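Local atomic coordinates of 2,3-dihydroxybenzoate-AMP ligase (Mycobacterium smegmatis, PDB entry 5KEI), a protein that belongs to the ANL superfamily of AMP-binding enzymes, pairing a large N-terminal domain with a small C-terminal one. Residues D96-Q101 against A143-V148; D247-A252 against V296-L301; G399-L404 against G435-R440; D458-G463 against L495-C500. All blocks are in the same frame, centred on the assembly; numbering follows the deposited sequence.

Contact 1: residues D96-Q101 against A143-V148; sequences DRVLVQ and AVALVV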
loop_
_atom_site.group_PDB
_atom_site.type_symbol
_atom_site.label_atom_id
_atom_site.label_comp_id
_atom_site.label_asym_id
_atom_site.label_seq_id
_atom_site.Cartn_x
_atom_site.Cartn_y
_atom_site.Cartn_z
ATOM N N ASP A 96 19.559 4.501 -1.159
ATOM C CA ASP A 96 19.613 3.138 -0.624
ATOM C C ASP A 96 18.277 2.752 -0.019
ATOM O O ASP A 96 17.673 3.521 0.717
ATOM C CB ASP A 96 20.706 3.006 0.440
ATOM C CG ASP A 96 22.100 2.814 -0.165
ATOM O OD1 ASP A 96 22.211 2.826 -1.413
ATOM O OD2 ASP A 96 23.077 2.647 0.613
ATOM N N ARG A 97 17.816 1.547 -0.302
ATOM C CA ARG A 97 16.529 1.152 0.240
ATOM C C ARG A 97 16.747 0.320 1.488
ATOM O O ARG A 97 17.709 -0.443 1.598
ATOM C CB ARG A 97 15.731 0.466 -0.861
ATOM C CG ARG A 97 15.753 1.438 -2.050
ATOM C CD ARG A 97 15.168 0.972 -3.312
ATOM N NE ARG A 97 16.075 0.216 -4.169
ATOM C CZ ARG A 97 17.177 0.684 -4.748
ATOM N NH1 ARG A 97 17.871 -0.119 -5.539
ATOM N NH2 ARG A 97 17.605 1.917 -4.528
ATOM N N VAL A 98 15.890 0.558 2.468
ATOM C CA VAL A 98 16.019 -0.031 3.785
ATOM C C VAL A 98 14.687 -0.661 4.171
ATOM O O VAL A 98 13.661 0.011 4.196
ATOM C CB VAL A 98 16.451 1.037 4.837
ATOM C CG1 VAL A 98 16.456 0.452 6.258
ATOM C CG2 VAL A 98 17.834 1.626 4.466
ATOM N N LEU A 99 14.700 -1.954 4.465
ATOM C CA LEU A 99 13.478 -2.635 4.876
ATOM C C LEU A 99 13.128 -2.218 6.291
ATOM O O LEU A 99 13.969 -2.260 7.178
ATOM C CB LEU A 99 13.636 -4.155 4.797
ATOM C CG LEU A 99 13.899 -4.773 3.428
ATOM C CD1 LEU A 99 13.967 -6.294 3.533
ATOM C CD2 LEU A 99 12.837 -4.368 2.443
ATOM N N VAL A 100 11.882 -1.818 6.503
ATOM C CA VAL A 100 11.432 -1.403 7.830
ATOM C C VAL A 100 10.213 -2.209 8.320
ATOM O O VAL A 100 9.207 -2.329 7.612
ATOM C CB VAL A 100 11.084 0.095 7.842
ATOM C CG1 VAL A 100 10.669 0.540 9.235
ATOM C CG2 VAL A 100 12.255 0.900 7.334
ATOM N N GLN A 101 10.319 -2.752 9.531
ATOM C CA GLN A 101 9.234 -3.507 10.151
ATOM C C GLN A 101 9.179 -3.212 11.647
ATOM O O GLN A 101 9.828 -3.881 12.446
ATOM C CB GLN A 101 9.402 -5.012 9.907
ATOM C CG GLN A 101 8.261 -5.860 10.485
ATOM C CD GLN A 101 8.331 -7.334 10.096
ATOM O OE1 GLN A 101 9.311 -8.038 10.382
ATOM N NE2 GLN A 101 7.280 -7.807 9.435
ATOM N N ALA A 143 17.669 -3.788 -0.953
ATOM C CA ALA A 143 17.846 -3.269 0.396
ATOM C C ALA A 143 19.263 -3.500 0.908
ATOM O O ALA A 143 19.869 -4.539 0.642
ATOM C CB ALA A 143 16.832 -3.901 1.346
ATOM N N VAL A 144 19.791 -2.520 1.635
ATOM C CA VAL A 144 21.140 -2.609 2.182
ATOM C C VAL A 144 21.084 -2.766 3.705
ATOM O O VAL A 144 22.095 -3.001 4.361
ATOM C CB VAL A 144 21.994 -1.372 1.792
ATOM C CG1 VAL A 144 21.880 -1.133 0.306
ATOM C CG2 VAL A 144 21.561 -0.131 2.561
ATOM N N ALA A 145 19.887 -2.657 4.263
ATOM C CA ALA A 145 19.725 -2.764 5.701
ATOM C C ALA A 145 18.306 -3.176 6.076
ATOM O O ALA A 145 17.433 -3.304 5.218
ATOM C CB ALA A 145 20.103 -1.455 6.374
ATOM N N LEU A 146 18.101 -3.387 7.372
ATOM C CA LEU A 146 16.845 -3.883 7.908
ATOM C C LEU A 146 16.641 -3.367 9.335
ATOM O O LEU A 146 17.491 -3.588 10.202
ATOM C CB LEU A 146 16.832 -5.404 7.897
ATOM C CG LEU A 146 15.694 -6.073 8.680
ATOM C CD1 LEU A 146 14.326 -5.808 8.054
ATOM C CD2 LEU A 146 15.941 -7.581 8.810
ATOM N N VAL A 147 15.529 -2.671 9.580
ATOM C CA VAL A 147 15.222 -2.190 10.923
ATOM C C VAL A 147 14.087 -3.018 11.517
ATOM O O VAL A 147 13.036 -3.167 10.896
ATOM C CB VAL A 147 14.845 -0.708 10.920
ATOM C CG1 VAL A 147 14.505 -0.239 12.333
ATOM C CG2 VAL A 147 15.989 0.128 10.314
ATOM N N VAL A 148 14.319 -3.581 12.702
ATOM C CA VAL A 148 13.325 -4.403 13.384
ATOM C C VAL A 148 13.278 -4.140 14.873
ATOM O O VAL A 148 14.176 -3.506 15.428
ATOM C CB VAL A 148 13.587 -5.908 13.199
ATOM C CG1 VAL A 148 13.100 -6.381 11.839
ATOM C CG2 VAL A 148 15.066 -6.224 13.435
#
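Asp96 and Val144 meet where the two segments come together, their side chains crossing at about a right angle with OD2 of Asp96 3.7 Å from CG2 of Val144. That oxygen is held by the backbone N of Arg93. At Arg97 the backbone works across the gap: its O takes the N-H of Val144 at 2.9 Å, while NH1 of its guanidinium bonds to Ser20 OG. Val98 follows with CG1 opposite N, a rotation (chi1 174°) that lays the methyl 4.1 Å from CG2 of Val147 and alongside CB of Ala145. Leu99 is held through both its N-H and its C=O. Its N donates to Ala145 O over 3.1 Å, and its O receives the N-H of Val147 at 2.9 Å. On the other face, Leu99 CB touches Leu146 CD1 at 3.7 Å, and its CG rests against the methyl of Ala143. Val100 shares the valine face with Val147. Gln101 N closes the pairing on Val147 O at 3.1 Å, and its amide NE2 goes to the carbonyls of Leu126 and His129. Helices 131-141 and 158-167 cover the leucine face. Parallel neighbours of this kind are the signature of a layered alpha/beta sheet, and the beta-alpha-beta crossover through helix 131-141 carries the chain from strand 121-124 past strand 97-101 to strand 145-149.

Contact 2: residues D247-A252 against V296-L301; sequences DVYLVA and VTATAL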
loop_
_atom_site.group_PDB
_atom_site.type_symbol
_atom_site.label_atom_id
_atom_site.label_comp_id
_atom_site.label_asym_id
_atom_site.label_seq_id
_atom_site.Cartn_x
_atom_site.Cartn_y
_atom_site.Cartn_z
ATOM N N ASP A 247 -6.771 18.269 16.641
ATOM C CA ASP A 247 -7.146 16.861 16.519
ATOM C C ASP A 247 -6.084 15.958 17.145
ATOM O O ASP A 247 -4.900 16.296 17.185
ATOM C CB ASP A 247 -7.374 16.462 15.059
ATOM C CG ASP A 247 -8.684 16.967 14.510
ATOM O OD1 ASP A 247 -9.742 16.498 14.986
ATOM O OD2 ASP A 247 -8.658 17.825 13.596
ATOM N N VAL A 248 -6.533 14.813 17.643
ATOM C CA VAL A 248 -5.661 13.780 18.192
ATOM C C VAL A 248 -5.981 12.468 17.480
ATOM O O VAL A 248 -7.023 11.864 17.730
ATOM C CB VAL A 248 -5.851 13.637 19.722
ATOM C CG1 VAL A 248 -4.881 12.631 20.292
ATOM C CG2 VAL A 248 -5.681 15.011 20.407
ATOM N N TYR A 249 -5.107 12.054 16.565
ATOM C CA TYR A 249 -5.361 10.868 15.732
ATOM C C TYR A 249 -4.761 9.603 16.348
ATOM O O TYR A 249 -3.602 9.580 16.749
ATOM C CB TYR A 249 -4.818 11.097 14.319
ATOM C CG TYR A 249 -4.903 9.904 13.396
ATOM C CD1 TYR A 249 -6.089 9.582 12.749
ATOM C CD2 TYR A 249 -3.781 9.107 13.153
ATOM C CE1 TYR A 249 -6.165 8.474 11.891
ATOM C CE2 TYR A 249 -3.845 7.996 12.305
ATOM C CZ TYR A 249 -5.037 7.687 11.679
ATOM O OH TYR A 249 -5.102 6.608 10.838
ATOM N N LEU A 250 -5.563 8.552 16.436
ATOM C CA LEU A 250 -5.104 7.306 17.041
ATOM C C LEU A 250 -4.753 6.304 15.956
ATOM O O LEU A 250 -5.602 5.935 15.143
ATOM C CB LEU A 250 -6.167 6.732 17.968
ATOM C CG LEU A 250 -5.935 5.330 18.536
ATOM C CD1 LEU A 250 -4.941 5.370 19.700
ATOM C CD2 LEU A 250 -7.250 4.709 18.964
ATOM N N VAL A 251 -3.489 5.898 15.929
ATOM C CA VAL A 251 -2.999 4.907 14.980
ATOM C C VAL A 251 -3.303 3.528 15.524
ATOM O O VAL A 251 -2.586 3.012 16.376
ATOM C CB VAL A 251 -1.489 5.068 14.733
ATOM C CG1 VAL A 251 -0.967 3.979 13.786
ATOM C CG2 VAL A 251 -1.203 6.469 14.177
ATOM N N ALA A 252 -4.384 2.938 15.037
ATOM C CA ALA A 252 -4.832 1.646 15.540
ATOM C C ALA A 252 -4.437 0.509 14.589
ATOM O O ALA A 252 -4.205 -0.625 15.014
ATOM C CB ALA A 252 -6.342 1.665 15.761
ATOM N N VAL A 296 -8.614 11.555 22.167
ATOM C CA VAL A 296 -8.594 11.208 20.747
ATOM C C VAL A 296 -9.827 11.729 19.996
ATOM O O VAL A 296 -10.948 11.550 20.441
ATOM C CB VAL A 296 -8.481 9.674 20.562
ATOM C CG1 VAL A 296 -8.648 9.292 19.099
ATOM C CG2 VAL A 296 -7.147 9.184 21.094
ATOM N N THR A 297 -9.614 12.379 18.856
ATOM C CA THR A 297 -10.726 12.880 18.063
ATOM C C THR A 297 -10.923 12.098 16.758
ATOM O O THR A 297 -11.971 12.203 16.114
ATOM C CB THR A 297 -10.537 14.373 17.723
ATOM O OG1 THR A 297 -9.458 14.514 16.795
ATOM C CG2 THR A 297 -10.233 15.192 18.992
ATOM N N ALA A 298 -9.920 11.313 16.366
ATOM C CA ALA A 298 -9.935 10.663 15.059
ATOM C C ALA A 298 -9.193 9.340 15.076
ATOM O O ALA A 298 -8.180 9.193 15.759
ATOM C CB ALA A 298 -9.316 11.606 13.990
ATOM N N THR A 299 -9.691 8.371 14.322
ATOM C CA THR A 299 -8.962 7.129 14.139
ATOM C C THR A 299 -9.411 6.422 12.872
ATOM O O THR A 299 -10.394 6.798 12.253
ATOM C CB THR A 299 -9.118 6.183 15.344
ATOM O OG1 THR A 299 -8.229 5.070 15.193
ATOM C CG2 THR A 299 -10.553 5.677 15.476
ATOM N N ALA A 300 -8.666 5.403 12.473
ATOM C CA ALA A 300 -9.024 4.628 11.303
ATOM C C ALA A 300 -9.053 3.164 11.681
ATOM O O ALA A 300 -8.167 2.685 12.396
ATOM C CB ALA A 300 -8.041 4.879 10.162
ATOM N N LEU A 301 -10.084 2.467 11.211
ATOM C CA LEU A 301 -10.269 1.044 11.497
ATOM C C LEU A 301 -10.700 0.299 10.242
ATOM O O LEU A 301 -10.961 0.889 9.201
ATOM C CB LEU A 301 -11.324 0.827 12.598
ATOM C CG LEU A 301 -11.177 1.535 13.943
ATOM C CD1 LEU A 301 -12.399 1.316 14.794
ATOM C CD2 LEU A 301 -9.929 1.046 14.656
HETATM O O HOH W 1 -5.522 3.615 12.669
#
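Tyr249 lies along the neighbouring strand 298-301 and touches it at three successive residues. Its CB sits 4.1 Å from Ala298 O, and with CG anti to the backbone N (chi1 175°) the ring runs obliquely beside that strand. CD1 meets the methyl of Ala298 at 4.0 Å, CE1 reaches CA of Thr299 at 3.8 Å, and OH ends 3.5 Å from CB of Ala300. The parallel backbones are joined where Leu250 N donates to Ala298 O. One step earlier, Val248 O accepts two N-H groups, that of Thr297 in the carbonyl plane and that of Ala298 from well above it. Thr297 OG1 receives the N-H of Val248 and gives its own proton to OD1 of Asp247, 2.7 Å away on the anti lone pair; Arg324 forms a salt bridge to the same oxygen. Thr299 OG1 donates to Leu250 O at 2.8 Å. Beyond it the strands part, and a water joins Ala252 N to Ala300 O. A hydroxyl and a water thus replace backbone hydrogen bonds where the strands part, the Thr297 hydroxyl adds bonds at the start, and Asp247, with two donors on OD1 and the N-H of Thr244 on OD2, is probably stabilised in its charged form.

Contact 3: residues G399-L404 against G435-R440; sequences GAEGEL and GDRVRR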
loop_
_atom_site.group_PDB
_atom_site.type_symbol
_atom_site.label_atom_id
_atom_site.label_comp_id
_atom_site.label_asym_id
_atom_site.label_seq_id
_atom_site.Cartn_x
_atom_site.Cartn_y
_atom_site.Cartn_z
ATOM N N GLY A 399 -23.735 3.881 -13.958
ATOM C CA GLY A 399 -24.516 3.137 -12.992
ATOM C C GLY A 399 -24.298 1.638 -13.042
ATOM O O GLY A 399 -24.695 0.923 -12.126
ATOM N N ALA A 400 -23.683 1.163 -14.119
ATOM C CA ALA A 400 -23.366 -0.252 -14.268
ATOM C C ALA A 400 -22.045 -0.608 -13.565
ATOM O O ALA A 400 -21.208 0.266 -13.321
ATOM C CB ALA A 400 -23.296 -0.621 -15.747
ATOM N N GLU A 401 -21.880 -1.893 -13.250
ATOM C CA GLU A 401 -20.666 -2.428 -12.638
ATOM C C GLU A 401 -19.579 -2.732 -13.660
ATOM O O GLU A 401 -19.864 -3.270 -14.734
ATOM C CB GLU A 401 -20.964 -3.724 -11.882
ATOM C CG GLU A 401 -21.883 -3.627 -10.692
ATOM C CD GLU A 401 -22.007 -4.981 -10.001
ATOM O OE1 GLU A 401 -21.271 -5.910 -10.404
ATOM O OE2 GLU A 401 -22.826 -5.132 -9.069
ATOM N N GLY A 402 -18.330 -2.432 -13.311
ATOM C CA GLY A 402 -17.210 -2.812 -14.157
ATOM C C GLY A 402 -15.914 -2.907 -13.378
ATOM O O GLY A 402 -15.913 -2.864 -12.150
ATOM N N GLU A 403 -14.797 -3.043 -14.075
ATOM C CA GLU A 403 -13.538 -2.985 -13.372
ATOM C C GLU A 403 -13.064 -1.535 -13.264
ATOM O O GLU A 403 -13.097 -0.774 -14.231
ATOM C CB GLU A 403 -12.480 -3.842 -14.058
ATOM C CG GLU A 403 -11.133 -3.781 -13.350
ATOM C CD GLU A 403 -10.102 -4.708 -13.957
ATOM O OE1 GLU A 403 -10.325 -5.195 -15.092
ATOM O OE2 GLU A 403 -9.071 -4.947 -13.287
ATOM N N LEU A 404 -12.627 -1.163 -12.073
ATOM C CA LEU A 404 -12.077 0.164 -11.825
ATOM C C LEU A 404 -10.632 0.305 -12.343
ATOM O O LEU A 404 -9.758 -0.502 -12.027
ATOM C CB LEU A 404 -12.141 0.466 -10.334
ATOM C CG LEU A 404 -11.468 1.758 -9.896
ATOM C CD1 LEU A 404 -12.201 2.963 -10.479
ATOM C CD2 LEU A 404 -11.396 1.822 -8.372
ATOM N N GLY A 435 -8.563 -4.306 -10.225
ATOM C CA GLY A 435 -9.115 -5.622 -9.981
ATOM C C GLY A 435 -10.379 -5.533 -9.148
ATOM O O GLY A 435 -10.979 -6.554 -8.816
ATOM N N ASP A 436 -10.786 -4.309 -8.810
ATOM C CA ASP A 436 -12.017 -4.088 -8.031
ATOM C C ASP A 436 -13.235 -3.916 -8.939
ATOM O O ASP A 436 -13.177 -3.221 -9.947
ATOM C CB ASP A 436 -11.878 -2.858 -7.122
ATOM C CG ASP A 436 -10.824 -3.043 -6.042
ATOM O OD1 ASP A 436 -10.806 -4.108 -5.398
ATOM O OD2 ASP A 436 -9.998 -2.125 -5.847
ATOM N N ARG A 437 -14.337 -4.556 -8.572
ATOM C CA ARG A 437 -15.601 -4.391 -9.275
ATOM C C ARG A 437 -16.368 -3.299 -8.554
ATOM O O ARG A 437 -16.594 -3.402 -7.349
ATOM C CB ARG A 437 -16.394 -5.705 -9.297
ATOM C CG ARG A 437 -17.471 -5.796 -10.371
ATOM C CD ARG A 437 -18.406 -6.991 -10.122
ATOM N NE ARG A 437 -17.700 -8.239 -9.806
ATOM C CZ ARG A 437 -18.092 -9.100 -8.864
ATOM N NH1 ARG A 437 -19.181 -8.830 -8.140
ATOM N NH2 ARG A 437 -17.404 -10.224 -8.636
ATOM N N VAL A 438 -16.740 -2.240 -9.270
ATOM C CA VAL A 438 -17.420 -1.092 -8.658
ATOM C C VAL A 438 -18.511 -0.535 -9.574
ATOM O O VAL A 438 -18.550 -0.818 -10.765
ATOM C CB VAL A 438 -16.427 0.080 -8.327
ATOM C CG1 VAL A 438 -15.240 -0.389 -7.473
ATOM C CG2 VAL A 438 -15.912 0.731 -9.611
ATOM N N ARG A 439 -19.394 0.272 -9.014
ATOM C CA ARG A 439 -20.278 1.082 -9.839
ATOM C C ARG A 439 -20.296 2.477 -9.258
ATOM O O ARG A 439 -20.123 2.648 -8.048
ATOM C CB ARG A 439 -21.689 0.492 -9.913
ATOM C CG ARG A 439 -22.385 0.373 -8.595
ATOM C CD ARG A 439 -23.643 -0.446 -8.735
ATOM N NE ARG A 439 -24.375 -0.509 -7.478
ATOM C CZ ARG A 439 -25.636 -0.919 -7.371
ATOM N NH1 ARG A 439 -26.297 -1.313 -8.455
ATOM N NH2 ARG A 439 -26.239 -0.936 -6.185
ATOM N N ARG A 440 -20.434 3.470 -10.132
ATOM C CA ARG A 440 -20.624 4.855 -9.722
ATOM C C ARG A 440 -22.068 5.209 -10.005
ATOM O O ARG A 440 -22.503 5.167 -11.159
ATOM C CB ARG A 440 -19.686 5.791 -10.467
ATOM C CG ARG A 440 -19.967 7.275 -10.212
ATOM C CD ARG A 440 -18.876 8.164 -10.814
ATOM N NE ARG A 440 -18.424 7.642 -12.103
ATOM C CZ ARG A 440 -17.307 8.021 -12.719
ATOM N NH1 ARG A 440 -16.520 8.940 -12.166
ATOM N NH2 ARG A 440 -16.975 7.476 -13.888
HETATM O O HOH W 2 -21.068 2.848 -12.784
#
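Glu401 and Arg437 lie with carboxylate and guanidinium planes only 14° apart, yet form no salt bridge. OE1 comes at the guanidinium edge, near its plane, but stays 4.2 Å from NH1 and instead touches the methylene CD of Arg437 at 3.1 Å. The bend at chi3 of Arg437 (-47°) turns its end aside, where NH2 makes a weak bond to Arg455 O. Arg439 differs: its guanidinium stands nearly perpendicular to the same carboxylate, CD passing 4.1 Å from Glu401 CG, and its NE pairs with Glu451. The two segments belong to neighbouring strands of a four-stranded antiparallel sheet. Gly402 and Val438 form a hydrogen-bonded pair, Gly402 N to Val438 O at 3.0 Å and Val438 N to Gly402 O at 3.1 Å, and Glu403 and Arg437 a non-hydrogen-bonded one. Gly435 and Asp436 end the Tyr-Arg-Ser-Gly-Asp sequence, a form of a signature motif of the ANL superfamily. Extended beyond CG, the Glu403 side chain reaches across to Gly435, whose N gives OE2 a weak bond. Leu404 points toward segment 435-440, its CB 3.8 Å from Val438 CG2. At the Gly399 end, a water accepts the N-H of Gly399 and Arg440 and donates to Ala400 O.

Contact 4: residues D458-G463 against L495-C500; sequences DVIVRG and LGEKIC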
loop_
_atom_site.group_PDB
_atom_site.type_symbol
_atom_site.label_atom_id
_atom_site.label_comp_id
_atom_site.label_asym_id
_atom_site.label_seq_id
_atom_site.Cartn_x
_atom_site.Cartn_y
_atom_site.Cartn_z
ATOM N N ASP A 458 -12.152 -14.696 -12.473
ATOM C CA ASP A 458 -11.921 -15.423 -13.710
ATOM C C ASP A 458 -11.836 -16.920 -13.395
ATOM O O ASP A 458 -10.779 -17.454 -13.033
ATOM C CB ASP A 458 -10.657 -14.902 -14.397
ATOM C CG ASP A 458 -10.467 -15.467 -15.792
ATOM O OD1 ASP A 458 -11.361 -16.212 -16.249
ATOM O OD2 ASP A 458 -9.430 -15.152 -16.431
ATOM N N VAL A 459 -12.973 -17.594 -13.521
ATOM C CA VAL A 459 -13.082 -18.962 -13.049
ATOM C C VAL A 459 -13.112 -19.976 -14.184
ATOM O O VAL A 459 -13.833 -19.806 -15.175
ATOM C CB VAL A 459 -14.339 -19.144 -12.179
ATOM C CG1 VAL A 459 -15.573 -18.610 -12.899
ATOM C CG2 VAL A 459 -14.518 -20.602 -11.816
ATOM N N ILE A 460 -12.308 -21.024 -14.037
ATOM C CA ILE A 460 -12.351 -22.173 -14.941
ATOM C C ILE A 460 -12.987 -23.368 -14.248
ATOM O O ILE A 460 -12.510 -23.807 -13.192
ATOM C CB ILE A 460 -10.962 -22.585 -15.412
ATOM C CG1 ILE A 460 -10.221 -21.373 -15.995
ATOM C CG2 ILE A 460 -11.083 -23.760 -16.401
ATOM C CD1 ILE A 460 -8.774 -21.647 -16.376
ATOM N N VAL A 461 -14.061 -23.891 -14.828
ATOM C CA VAL A 461 -14.770 -25.005 -14.203
ATOM C C VAL A 461 -14.157 -26.327 -14.679
ATOM O O VAL A 461 -14.534 -26.870 -15.710
ATOM C CB VAL A 461 -16.297 -24.937 -14.488
ATOM C CG1 VAL A 461 -17.029 -26.074 -13.796
ATOM C CG2 VAL A 461 -16.846 -23.621 -13.984
ATOM N N ARG A 462 -13.178 -26.812 -13.921
ATOM C CA ARG A 462 -12.426 -28.001 -14.287
ATOM C C ARG A 462 -12.784 -29.184 -13.395
ATOM O O ARG A 462 -12.293 -29.286 -12.272
ATOM C CB ARG A 462 -10.920 -27.742 -14.198
ATOM C CG ARG A 462 -10.122 -28.968 -14.531
ATOM C CD ARG A 462 -8.660 -28.927 -14.137
ATOM N NE ARG A 462 -7.967 -30.014 -14.834
ATOM C CZ ARG A 462 -7.841 -31.259 -14.373
ATOM N NH1 ARG A 462 -8.328 -31.604 -13.187
ATOM N NH2 ARG A 462 -7.217 -32.164 -15.105
ATOM N N GLY A 463 -13.613 -30.087 -13.909
ATOM C CA GLY A 463 -14.155 -31.150 -13.090
ATOM C C GLY A 463 -15.012 -30.559 -11.988
ATOM O O GLY A 463 -15.817 -29.656 -12.222
ATOM N N LEU A 495 -13.746 -33.171 -18.441
ATOM C CA LEU A 495 -13.618 -32.204 -17.355
ATOM C C LEU A 495 -14.628 -31.075 -17.442
ATOM O O LEU A 495 -14.784 -30.321 -16.494
ATOM C CB LEU A 495 -12.215 -31.603 -17.350
ATOM C CG LEU A 495 -11.079 -32.596 -17.179
ATOM C CD1 LEU A 495 -9.745 -31.907 -17.465
ATOM C CD2 LEU A 495 -11.146 -33.161 -15.774
ATOM N N GLY A 496 -15.299 -30.949 -18.576
ATOM C CA GLY A 496 -16.164 -29.806 -18.798
ATOM C C GLY A 496 -15.328 -28.687 -19.381
ATOM O O GLY A 496 -15.542 -28.256 -20.510
ATOM N N GLU A 497 -14.357 -28.217 -18.607
ATOM C CA GLU A 497 -13.375 -27.270 -19.117
ATOM C C GLU A 497 -12.008 -27.724 -18.665
ATOM O O GLU A 497 -11.828 -28.074 -17.496
ATOM C CB GLU A 497 -13.639 -25.837 -18.625
ATOM C CG GLU A 497 -14.920 -25.227 -19.131
ATOM C CD GLU A 497 -15.139 -23.802 -18.629
ATOM O OE1 GLU A 497 -15.760 -23.008 -19.371
ATOM O OE2 GLU A 497 -14.702 -23.471 -17.501
ATOM N N LYS A 498 -11.041 -27.731 -19.575
ATOM C CA LYS A 498 -9.678 -28.003 -19.156
ATOM C C LYS A 498 -8.895 -26.695 -19.068
ATOM O O LYS A 498 -9.282 -25.670 -19.656
ATOM C CB LYS A 498 -8.983 -28.987 -20.102
ATOM C CG LYS A 498 -8.970 -28.584 -21.552
ATOM C CD LYS A 498 -8.101 -29.548 -22.348
ATOM C CE LYS A 498 -8.131 -29.224 -23.833
ATOM N NZ LYS A 498 -7.298 -30.168 -24.636
ATOM N N ILE A 499 -7.796 -26.746 -18.319
ATOM C CA ILE A 499 -6.947 -25.586 -18.109
ATOM C C ILE A 499 -5.750 -25.535 -19.091
ATOM O O ILE A 499 -4.826 -26.341 -19.012
ATOM C CB ILE A 499 -6.423 -25.556 -16.657
ATOM C CG1 ILE A 499 -7.586 -25.420 -15.657
ATOM C CG2 ILE A 499 -5.446 -24.418 -16.484
ATOM C CD1 ILE A 499 -7.168 -25.603 -14.194
ATOM N N CYS A 500 -5.768 -24.581 -20.016
ATOM C CA CYS A 500 -4.610 -24.392 -20.876
ATOM C C CYS A 500 -3.765 -23.190 -20.455
ATOM O O CYS A 500 -4.229 -22.037 -20.479
ATOM C CB CYS A 500 -5.031 -24.235 -22.330
ATOM S SG CYS A 500 -3.628 -24.480 -23.420
#
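Arg462 runs side by side with Leu495, whose isobutyl group overlaps one face of the guanidinium: CD1 lies 3.5 Å from NH2, while CD2 sits above the plane, offset toward the rim. The charge itself is answered by Asp531, which forms a salt bridge to NH2 and also accepts the backbone N-H of Ile499. Lower down, the Arg462 and Ile499 side chains cross at about a right angle, Arg462 CD 3.6 Å from Ile499 CD1. The other carrier of the contact is Glu497. Leaving CA with CG beside the backbone N (chi1 -65°), its extended chain reaches strand 459-462, and OE2 takes the N-H of Val461 at 2.8 Å, head-on to the carboxylate C-O bond. The carboxylate thus accepts an N-H that a strand carbonyl might otherwise take. Near the turn at Gly496, Gly463 N donates to Leu495 O at 2.8 Å, in the carbonyl plane on a lone pair, and CA of Arg462 points a hydrogen at Glu497 O. Ile460 adds an apolar touch, its CG2 3.9 Å from Ile499 CG1. The chain turns a corner at Glu497. The contact joins the hairpin of strands 459-462 and 465-468 to the start of strand 498-505, with Ala489 of strand 482-492 against Ile460 and Glu497, and helix 469-477 meeting Ile460 and Ile499 through Ala469 and Leu472.

Read from the N terminus, the four contacts come in series, with none enclosing or crossing another. Contact 1 closes a loop of 41 residues, rich in helix, within the seven-stranded sheet. Contact 2 does the same over 43 residues in the nine-stranded sheet, its centre about 27 Å from that of contact 1. Contact 3 closes a shorter excursion in the antiparallel sheet, on the other side of the chain's centre from contact 1. Contact 4 then joins the hairpin at 459-468 to the three-stranded sheet of the C-terminal part. Contacts 3 and 4 come closest, nearest atoms about 8 Å apart without touching.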